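Local coordinates for beta-phosphoglucomutase (Clostridium difficile, PDB 4GIB), which probably interconverts beta-D-glucose 1-phosphate and beta-D-glucose 6-phosphate as a magnesium-dependent mutase of the HAD-like superfamily, at residues 236-239 and 240-244. Residues are numbered along the deposited sequence; the frame is centred on the assembly and turned at random.
Sequences YIQE and KYNEY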
# COMPACT_ATOMS: atom_id res chain seq x y z
N TYR A 236 0.88 -9.84 19.82
CA TYR A 236 -0.49 -10.13 19.42
C TYR A 236 -0.53 -10.65 17.98
O TYR A 236 -1.21 -11.62 17.67
CB TYR A 236 -1.37 -8.88 19.56
CG TYR A 236 -2.79 -9.07 19.09
CD1 TYR A 236 -3.70 -9.78 19.86
CD2 TYR A 236 -3.24 -8.51 17.89
CE1 TYR A 236 -5.01 -9.96 19.45
CE2 TYR A 236 -4.56 -8.69 17.46
CZ TYR A 236 -5.44 -9.42 18.26
OH TYR A 236 -6.76 -9.60 17.89
N ILE A 237 0.21 -9.99 17.10
CA ILE A 237 0.28 -10.44 15.71
C ILE A 237 0.87 -11.87 15.68
O ILE A 237 0.36 -12.74 14.98
CB ILE A 237 1.15 -9.47 14.83
CG1 ILE A 237 0.44 -8.11 14.68
CG2 ILE A 237 1.37 -10.07 13.45
CD1 ILE A 237 1.24 -7.04 13.94
N GLN A 238 1.91 -12.12 16.46
CA GLN A 238 2.53 -13.45 16.43
C GLN A 238 1.60 -14.54 16.96
O GLN A 238 1.48 -15.59 16.34
CB GLN A 238 3.87 -13.47 17.18
CG GLN A 238 4.62 -14.77 16.93
CD GLN A 238 6.06 -14.72 17.33
OE1 GLN A 238 6.40 -14.32 18.45
NE2 GLN A 238 6.93 -15.12 16.42
N GLU A 239 0.94 -14.29 18.09
CA GLU A 239 0.01 -15.27 18.63
C GLU A 239 -1.06 -15.61 17.56
O GLU A 239 -1.35 -16.78 17.32
CB GLU A 239 -0.61 -14.75 19.93
CG GLU A 239 -1.64 -15.67 20.62
CD GLU A 239 -1.06 -17.02 21.10
OE1 GLU A 239 -0.45 -17.75 20.28
OE2 GLU A 239 -1.28 -17.37 22.29
N LYS A 240 -1.61 -14.58 16.90
CA LYS A 240 -2.63 -14.79 15.87
C LYS A 240 -2.06 -15.50 14.62
O LYS A 240 -2.76 -16.26 13.95
CB LYS A 240 -3.30 -13.47 15.48
CG LYS A 240 -4.18 -12.89 16.59
CD LYS A 240 -5.37 -13.81 16.89
CE LYS A 240 -6.21 -13.32 18.04
NZ LYS A 240 -7.27 -14.31 18.39
N TYR A 241 -0.80 -15.24 14.34
CA TYR A 241 -0.12 -15.87 13.21
C TYR A 241 0.02 -17.38 13.43
O TYR A 241 -0.24 -18.17 12.52
CB TYR A 241 1.25 -15.25 12.98
CG TYR A 241 2.04 -15.94 11.91
CD1 TYR A 241 1.72 -15.75 10.58
CD2 TYR A 241 3.10 -16.80 12.22
CE1 TYR A 241 2.44 -16.37 9.58
CE2 TYR A 241 3.82 -17.42 11.22
CZ TYR A 241 3.48 -17.19 9.90
OH TYR A 241 4.17 -17.80 8.88
N ASN A 242 0.42 -17.76 14.64
CA ASN A 242 0.58 -19.17 15.01
C ASN A 242 -0.73 -19.93 14.94
O ASN A 242 -0.75 -21.12 14.61
CB ASN A 242 1.16 -19.30 16.42
CG ASN A 242 2.61 -18.85 16.51
OD1 ASN A 242 3.24 -18.52 15.50
ND2 ASN A 242 3.15 -18.82 17.72
N GLU A 243 -1.81 -19.24 15.27
CA GLU A 243 -3.15 -19.83 15.24
C GLU A 243 -3.52 -20.15 13.79
O GLU A 243 -3.95 -21.25 13.47
CB GLU A 243 -4.15 -18.85 15.86
CG GLU A 243 -5.60 -19.20 15.67
CD GLU A 243 -6.53 -18.25 16.41
OE1 GLU A 243 -7.76 -18.32 16.18
OE2 GLU A 243 -6.03 -17.44 17.24
N TYR A 244 -3.32 -19.16 12.94
CA TYR A 244 -3.59 -19.27 11.52
C TYR A 244 -2.79 -20.38 10.84
O TYR A 244 -3.33 -21.11 10.02
CB TYR A 244 -3.29 -17.92 10.88
CG TYR A 244 -3.09 -17.94 9.39
CD1 TYR A 244 -4.18 -17.90 8.53
CD2 TYR A 244 -1.82 -17.95 8.85
CE1 TYR A 244 -4.00 -17.89 7.14
CE2 TYR A 244 -1.62 -17.93 7.48
CZ TYR A 244 -2.72 -17.90 6.63
OH TYR A 244 -2.52 -17.89 5.28
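Two successive turns of the C-terminal helix 234-247 meet here, and the main side-chain contact is the i to i+4 pairing of Tyr236 with Lys240. The CG of Lys240 lies over one face of the Tyr236 ring, 4.2 Å from its centroid and 16° off the ring normal, which meets the geometry of a CH-pi contact. Further out, the lysine CE comes within 3.8 Å of the Tyr236 OH. With CG set anti to the carbonyl carbon (chi1 -69°), a single bend at chi2 (-64°) takes the otherwise extended lysine chain past the ring and leaves NZ 3.6 Å from Glu243 OE2, a long i to i+3 salt bridge on the same helical face. The backbone is regular alpha-helix: Lys240 N donates to Tyr236 O at 3.1 Å, and the same pattern joins Tyr241 to Ile237, Asn242 to Gln238 and Glu243 to Glu239. In the Rossmann-like HAD core this helix runs beside strand 224-226, at one edge of the parallel sheet, where Tyr236 touches Leu224 and Val226, and Lys240 also rests on Leu224. The buried side of the helix carries Ile237, packed on Leu232, and Tyr241, whose side chain touches Ile26 and Asn189; its hydroxyl makes a weak hydrogen bond to Gln188 O. On another flank the Asn242 amide lies back toward the preceding turn, its CG 3.5 Å from Gln238 O and its OD1 4.2 Å from Gln238 CG.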